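Local coordinates for protein TRAS1 ORF2p (Bombyx mori, PDB 1WDU) that forms the N-terminal endonuclease domain of a telomere-specific retrotransposon and probably cuts the target DNA at which the element inserts, at residues L23-R29 against I48-P54; W161-K165 against R206-T210; P192-T196 against D233-M237. The protein carries 1 engineered substitution. All coordinates share one frame; numbering follows the deposited sequence.

Interaction 1: residues L23-R29 against I48-P54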
# COMPACT_ATOMS: atom_id res chain seq x y z
N LEU A 23 0.46 4.10 -7.09
CA LEU A 23 1.49 4.75 -6.28
C LEU A 23 1.37 4.29 -4.82
O LEU A 23 0.27 4.16 -4.30
CB LEU A 23 1.33 6.28 -6.33
CG LEU A 23 1.30 6.98 -7.70
CD1 LEU A 23 1.13 8.48 -7.48
CD2 LEU A 23 2.59 6.70 -8.47
N GLN A 24 2.50 4.02 -4.17
CA GLN A 24 2.48 3.61 -2.76
C GLN A 24 3.39 4.58 -2.01
O GLN A 24 4.56 4.69 -2.34
CB GLN A 24 2.99 2.18 -2.58
CG GLN A 24 2.87 1.66 -1.13
CD GLN A 24 3.39 0.24 -0.96
OE1 GLN A 24 2.97 -0.66 -1.68
NE2 GLN A 24 4.30 0.04 -0.01
N ALA A 25 2.86 5.27 -1.00
CA ALA A 25 3.68 6.22 -0.26
C ALA A 25 3.18 6.57 1.13
O ALA A 25 1.98 6.72 1.37
CB ALA A 25 3.83 7.50 -1.08
N ASN A 26 4.15 6.71 2.04
CA ASN A 26 3.89 7.10 3.41
C ASN A 26 4.24 8.58 3.45
O ASN A 26 5.40 8.95 3.42
CB ASN A 26 4.78 6.33 4.38
CG ASN A 26 4.59 6.77 5.82
OD1 ASN A 26 4.10 7.88 6.08
ND2 ASN A 26 4.97 5.92 6.77
N LEU A 27 3.20 9.41 3.50
CA LEU A 27 3.33 10.86 3.52
C LEU A 27 3.78 11.48 4.83
O LEU A 27 4.18 12.65 4.86
CB LEU A 27 1.99 11.46 3.11
CG LEU A 27 1.66 11.49 1.61
CD1 LEU A 27 2.48 10.47 0.85
CD2 LEU A 27 0.16 11.26 1.44
N GLN A 28 3.68 10.71 5.91
CA GLN A 28 4.07 11.17 7.24
C GLN A 28 3.33 12.41 7.74
O GLN A 28 3.87 13.20 8.51
CB GLN A 28 5.58 11.41 7.30
CG GLN A 28 6.38 10.12 7.38
CD GLN A 28 7.83 10.33 7.76
OE1 GLN A 28 8.52 9.39 8.16
NE2 GLN A 28 8.31 11.57 7.64
N ARG A 29 2.08 12.58 7.30
CA ARG A 29 1.27 13.72 7.71
C ARG A 29 1.78 15.07 7.21
O ARG A 29 1.37 16.12 7.72
CB ARG A 29 1.15 13.78 9.24
CG ARG A 29 0.65 12.51 9.90
CD ARG A 29 0.22 12.79 11.33
NE ARG A 29 0.00 11.57 12.11
CZ ARG A 29 0.97 10.75 12.49
NH1 ARG A 29 2.23 11.01 12.17
NH2 ARG A 29 0.68 9.66 13.20
N ILE A 48 -4.33 4.82 -9.14
CA ILE A 48 -4.44 4.54 -7.72
C ILE A 48 -3.24 4.97 -6.87
O ILE A 48 -2.10 5.02 -7.33
CB ILE A 48 -4.62 3.02 -7.47
CG1 ILE A 48 -5.82 2.48 -8.26
CG2 ILE A 48 -4.76 2.73 -5.97
CD1 ILE A 48 -7.16 2.86 -7.67
N ALA A 49 -3.52 5.28 -5.61
CA ALA A 49 -2.47 5.62 -4.66
C ALA A 49 -2.80 4.90 -3.35
O ALA A 49 -3.91 5.01 -2.83
CB ALA A 49 -2.42 7.13 -4.44
N LEU A 50 -1.84 4.10 -2.87
CA LEU A 50 -1.99 3.38 -1.60
C LEU A 50 -1.19 4.23 -0.61
O LEU A 50 0.05 4.19 -0.60
CB LEU A 50 -1.43 1.97 -1.71
CG LEU A 50 -2.03 1.10 -2.84
CD1 LEU A 50 -1.34 -0.24 -2.87
CD2 LEU A 50 -3.52 0.92 -2.64
N ILE A 51 -1.91 4.99 0.20
CA ILE A 51 -1.32 5.93 1.15
C ILE A 51 -1.29 5.51 2.61
O ILE A 51 -2.14 4.75 3.07
CB ILE A 51 -2.08 7.27 1.10
CG1 ILE A 51 -2.22 7.74 -0.35
CG2 ILE A 51 -1.35 8.32 1.92
CD1 ILE A 51 -3.28 8.82 -0.51
N GLN A 52 -0.31 6.05 3.33
CA GLN A 52 -0.18 5.84 4.77
C GLN A 52 0.15 7.19 5.36
O GLN A 52 0.89 7.97 4.75
CB GLN A 52 0.96 4.87 5.12
CG GLN A 52 0.80 3.48 4.54
CD GLN A 52 1.22 3.43 3.10
OE1 GLN A 52 2.31 3.89 2.75
NE2 GLN A 52 0.36 2.88 2.24
N GLU A 53 -0.41 7.48 6.53
CA GLU A 53 -0.15 8.73 7.22
C GLU A 53 -0.47 9.98 6.41
O GLU A 53 0.38 10.86 6.24
CB GLU A 53 1.32 8.78 7.64
CG GLU A 53 1.76 7.65 8.54
CD GLU A 53 1.57 7.96 10.00
OE1 GLU A 53 0.42 7.89 10.50
OE2 GLU A 53 2.58 8.29 10.65
N PRO A 54 -1.69 10.08 5.87
CA PRO A 54 -2.02 11.28 5.09
C PRO A 54 -2.24 12.45 6.05
O PRO A 54 -2.51 12.26 7.23
CB PRO A 54 -3.31 10.88 4.38
CG PRO A 54 -3.97 10.03 5.41
CD PRO A 54 -2.84 9.16 5.92
O HOH W 1 4.56 1.96 1.55
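With CG of N26 swung opposite its own nitrogen (chi1 177°), its side chain runs alongside that of E53, and N26 OD1 comes 3.3 Å from E53 CB. That oxygen also accepts from Q28 N at 2.9 Å, an Asx turn that a short amide side chain makes easily, while N26 ND2 reaches weakly to D154. Were N26 replaced by an alanine, Q28 N would probably lose its acceptor and the turn beside E53 be set free to shift. Before the turn along the chain the strands pair in parallel, as in L50 N to L23 O (2.5 Å) and L27 N to Q52 O (3.0 Å). R29 N then closes on E53 O at 2.6 Å. A bend in E53 (chi2 -90°) brings its carboxylate over the face of the poorly ordered R29 guanidinium, a salt bridge by charge alone. Q24 NE2 and Q52 OE1 share a water, while their other polar ends bind T210 and S121. Apolar L27 CD2 suits the buried side, pressed on I51 CG2 at 3.3 Å. The arrangement is a beta-alpha-beta crossover through helix 31-44; as in DNase I-like relatives, its strand ends, with E53 near a bound phosphate, probably border the active site.

Interaction 2: residues W161-K165 against R206-T210; sequences WWGSK and RVDVT. Engineered in segment 161-165: S164 (natural residue Cys).
W162 and S164 face V209 and R206 without strand pairing: the CA atoms of S164 and R206 are 5.0 Å apart, and G163 turns the loop between W162 and S164 with a positive phi of 75°. A side chain at G163 would run into R206 NE, which suits this place to glycine.

The R206 side chain folds at its third torsion (chi3 70°), which brings its guanidinium edge to the loop backbone. R206 NE donates to W162 O at 2.8 Å, with the oxygen close to the guanidinium plane, and R206 NH2 adds a weak bond to the same atom at 3.3 Å. Elsewhere R206 NH1 is held by V191 O, and NH2 reaches weakly to E188 O. In the other direction the carbonyl of R206 is taken by S164 OG at 2.6 Å, in the carbonyl plane; S164 is an engineered residue, cysteine in the natural protein, and its hydroxyl also accepts from S159 N.

Beside these polar bonds lies an apolar contact. V209 CG2 sits over the face of the W162 pyrrole ring, 3.6 Å from its centroid, in a CH-pi contact, with V209 CG1 3.8 Å from W162 CE3. The branched valine thus spreads two methyls against the indole, a flat group large enough to reach also L174 and M175 of helix 169-181, while W162 NE1 turns weakly to A157 O.

Chemically, then, a buried arginine is met by carbonyl oxygens of W162, V191 and, weakly, E188, whose partial negative charges would probably stabilise its positive charge, while W162 and V209 form a separate apolar patch.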
# COMPACT_ATOMS: atom_id res chain seq x y z
N TRP A 161 13.71 -10.50 2.51
CA TRP A 161 12.81 -10.90 1.43
C TRP A 161 12.27 -9.67 0.68
O TRP A 161 11.78 -9.79 -0.44
CB TRP A 161 11.65 -11.74 1.96
CG TRP A 161 12.07 -13.13 2.26
CD1 TRP A 161 12.29 -13.69 3.49
CD2 TRP A 161 12.37 -14.15 1.30
NE1 TRP A 161 12.71 -14.99 3.36
CE2 TRP A 161 12.77 -15.30 2.02
CE3 TRP A 161 12.34 -14.21 -0.10
CZ2 TRP A 161 13.14 -16.49 1.39
CZ3 TRP A 161 12.70 -15.39 -0.73
CH2 TRP A 161 13.10 -16.52 0.01
N TRP A 162 12.34 -8.50 1.31
CA TRP A 162 11.93 -7.27 0.66
C TRP A 162 13.07 -6.24 0.71
O TRP A 162 12.85 -5.04 0.85
CB TRP A 162 10.59 -6.72 1.22
CG TRP A 162 10.50 -6.47 2.70
CD1 TRP A 162 10.99 -5.39 3.39
CD2 TRP A 162 9.82 -7.29 3.67
NE1 TRP A 162 10.65 -5.49 4.73
CE2 TRP A 162 9.94 -6.65 4.92
CE3 TRP A 162 9.13 -8.51 3.59
CZ2 TRP A 162 9.38 -7.18 6.09
CZ3 TRP A 162 8.57 -9.04 4.75
CH2 TRP A 162 8.70 -8.37 5.98
N GLY A 163 14.29 -6.76 0.60
CA GLY A 163 15.50 -5.94 0.56
C GLY A 163 16.07 -5.27 1.79
O GLY A 163 17.01 -4.49 1.68
N SER A 164 15.52 -5.57 2.96
CA SER A 164 15.99 -4.97 4.20
C SER A 164 17.41 -5.44 4.55
O SER A 164 17.87 -6.47 4.04
CB SER A 164 15.04 -5.32 5.34
OG SER A 164 13.73 -4.87 5.05
N LYS A 165 18.09 -4.68 5.40
CA LYS A 165 19.45 -5.02 5.81
C LYS A 165 19.49 -6.39 6.48
O LYS A 165 20.48 -7.11 6.37
CB LYS A 165 19.99 -3.97 6.78
CG LYS A 165 21.39 -4.26 7.32
CD LYS A 165 21.84 -3.19 8.32
CE LYS A 165 23.30 -3.35 8.73
NZ LYS A 165 23.59 -4.64 9.45
N ARG A 206 14.36 -0.34 4.63
CA ARG A 206 13.28 -0.75 3.74
C ARG A 206 12.25 -1.44 4.63
O ARG A 206 12.39 -2.62 4.96
CB ARG A 206 13.78 -1.73 2.66
CG ARG A 206 14.46 -1.05 1.46
CD ARG A 206 15.12 -2.06 0.51
NE ARG A 206 14.18 -2.89 -0.25
CZ ARG A 206 13.68 -2.58 -1.45
NH1 ARG A 206 14.02 -1.44 -2.05
NH2 ARG A 206 12.85 -3.42 -2.06
N VAL A 207 11.22 -0.69 5.03
CA VAL A 207 10.18 -1.23 5.89
C VAL A 207 8.81 -1.24 5.21
O VAL A 207 7.82 -1.69 5.80
CB VAL A 207 10.10 -0.43 7.23
CG1 VAL A 207 11.39 -0.61 8.01
CG2 VAL A 207 9.85 1.04 6.96
N ASP A 208 8.76 -0.77 3.97
CA ASP A 208 7.52 -0.75 3.20
C ASP A 208 7.42 -2.02 2.35
O ASP A 208 8.37 -2.38 1.66
CB ASP A 208 7.47 0.49 2.31
CG ASP A 208 7.51 1.79 3.10
OD1 ASP A 208 8.63 2.32 3.31
OD2 ASP A 208 6.44 2.26 3.54
N VAL A 209 6.28 -2.69 2.40
CA VAL A 209 6.11 -3.92 1.64
C VAL A 209 4.85 -3.90 0.79
O VAL A 209 3.86 -3.26 1.13
CB VAL A 209 6.05 -5.18 2.58
CG1 VAL A 209 6.46 -6.43 1.81
CG2 VAL A 209 6.96 -4.99 3.79
N THR A 210 4.93 -4.60 -0.35
CA THR A 210 3.82 -4.74 -1.28
C THR A 210 3.74 -6.23 -1.59
O THR A 210 4.74 -6.84 -1.98
CB THR A 210 4.09 -4.00 -2.62
OG1 THR A 210 4.43 -2.64 -2.36
CG2 THR A 210 2.84 -4.05 -3.50

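Interaction 3: residues P192-T196 against D233-M237; sequences PTFDT and DHNGM. With PO4 (phosphate ion), chain C.
F194 turns its edge to the face of H234 in a T-shaped pair, the ring centroids 4.7 Å apart and the planes at 73°, with F194 CD2 over the middle of the imidazole. This is the tight part of the contact. The backbones flank it: D195 N donates to D233 O at 2.7 Å, and N235 N to T193 O at 2.7 Å, the latter from well above the carbonyl plane. N235 lies with CG beside its own nitrogen (chi1 -68°), which carries ND2 to P192 O, 2.5 Å away; an amide suits a place that must supply an N-H to a proline carbonyl. Farther along, T193 CG2 touches M237 SD at 4.0 Å, while T193 OG1 is bound to D208. H234 NE2 donates to O2 of a phosphate ion, 2.8 Å away, an ion probably left from crystallisation and also held by Y123. D208 probably helps to orient the imidazole through a weak bond at ND1, consistent with the Asp-His pair of DNase I-like active sites.

The side formed by D233, D195 and T196 is looser. D233 CB rests 3.4 Å from F194 CE2, but beyond it the exposed T196 meets the aspartate only through a doubtful approach.

On strand 204-212, S205 faces the classic beta bulge of T193 and F194, while M237 begins strand 237-241, packing on W223 and V225 of strand 220-225 and pairing with Q24 of strand 20-26.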
# COMPACT_ATOMS: atom_id res chain seq x y z
N PRO A 192 16.51 2.27 -0.49
CA PRO A 192 15.80 2.56 0.77
C PRO A 192 14.44 3.21 0.56
O PRO A 192 14.30 4.16 -0.20
CB PRO A 192 16.78 3.47 1.51
CG PRO A 192 17.47 4.20 0.39
CD PRO A 192 17.74 3.08 -0.60
N THR A 193 13.42 2.67 1.22
CA THR A 193 12.08 3.21 1.12
C THR A 193 11.95 4.25 2.22
O THR A 193 10.96 4.97 2.31
CB THR A 193 11.00 2.12 1.30
OG1 THR A 193 11.07 1.59 2.63
CG2 THR A 193 11.21 1.00 0.29
N PHE A 194 12.98 4.31 3.06
CA PHE A 194 13.05 5.26 4.16
C PHE A 194 14.49 5.71 4.36
O PHE A 194 15.38 4.89 4.61
CB PHE A 194 12.52 4.66 5.46
CG PHE A 194 12.55 5.61 6.63
CD1 PHE A 194 13.73 5.84 7.33
CD2 PHE A 194 11.41 6.32 7.00
CE1 PHE A 194 13.78 6.76 8.38
CE2 PHE A 194 11.44 7.24 8.05
CZ PHE A 194 12.63 7.46 8.74
N ASP A 195 14.70 7.02 4.24
CA ASP A 195 16.02 7.61 4.39
C ASP A 195 15.97 8.84 5.30
O ASP A 195 15.07 9.67 5.19
CB ASP A 195 16.57 8.00 3.01
CG ASP A 195 17.87 8.76 3.09
OD1 ASP A 195 18.87 8.19 3.59
OD2 ASP A 195 17.91 9.93 2.66
N THR A 196 16.95 8.95 6.19
CA THR A 196 17.03 10.07 7.12
C THR A 196 18.49 10.43 7.38
O THR A 196 19.39 9.64 7.10
CB THR A 196 16.36 9.74 8.48
OG1 THR A 196 15.00 9.35 8.27
CG2 THR A 196 16.39 10.96 9.40
N ASP A 233 11.03 11.56 4.47
CA ASP A 233 11.84 10.45 4.98
C ASP A 233 11.50 9.12 4.31
O ASP A 233 12.30 8.19 4.33
CB ASP A 233 11.66 10.30 6.50
CG ASP A 233 12.35 11.40 7.27
OD1 ASP A 233 12.30 11.36 8.52
OD2 ASP A 233 12.93 12.31 6.64
N HIS A 234 10.31 9.04 3.72
CA HIS A 234 9.87 7.84 3.03
C HIS A 234 9.88 8.06 1.53
O HIS A 234 9.51 9.14 1.06
CB HIS A 234 8.45 7.46 3.48
CG HIS A 234 8.40 6.68 4.75
ND1 HIS A 234 8.76 5.35 4.83
CD2 HIS A 234 8.03 7.04 6.01
CE1 HIS A 234 8.62 4.92 6.07
NE2 HIS A 234 8.18 5.93 6.81
N ASN A 235 10.32 7.05 0.79
CA ASN A 235 10.35 7.14 -0.66
C ASN A 235 9.13 6.47 -1.27
O ASN A 235 8.76 5.35 -0.88
CB ASN A 235 11.62 6.49 -1.22
CG ASN A 235 12.87 7.26 -0.85
OD1 ASN A 235 12.82 8.47 -0.60
ND2 ASN A 235 14.00 6.57 -0.83
N GLY A 236 8.51 7.15 -2.22
CA GLY A 236 7.34 6.58 -2.87
C GLY A 236 7.72 5.39 -3.73
O GLY A 236 8.89 5.20 -4.08
N MET A 237 6.72 4.57 -4.06
CA MET A 237 6.92 3.40 -4.89
C MET A 237 5.87 3.39 -5.98
O MET A 237 4.84 4.09 -5.88
CB MET A 237 6.83 2.13 -4.05
CG MET A 237 8.05 1.92 -3.19
SD MET A 237 7.73 1.01 -1.67
CE MET A 237 7.05 2.34 -0.64
P PO4 C . 6.58 6.22 10.43
O1 PO4 C . 6.87 6.56 11.93
O2 PO4 C . 7.72 6.58 9.50
O3 PO4 C . 6.05 4.78 10.29
O4 PO4 C . 5.39 7.12 10.06

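In the fold
Interaction 1 lies nearest the centre of the chain and is built mainly of regular parallel backbone bonds; interaction 2 is also buried but joins a loop to a strand through arginine, carbonyls and an indole; interaction 3 is partly exposed, mixing short backbone bonds with an aromatic pair and a phosphate. Strand 20-26 sits in one sheet of the sandwich and strand 204-212 in the other, so interactions 1 and 2 belong to different sheets that meet through side chains. Interactions 2 and 3 draw on neighbouring strands, 204-212 and 194-195, of the same sheet. Strand 237-241, which interaction 3 leads into, lies beside strand 20-26 and continues the sheet of interaction 1.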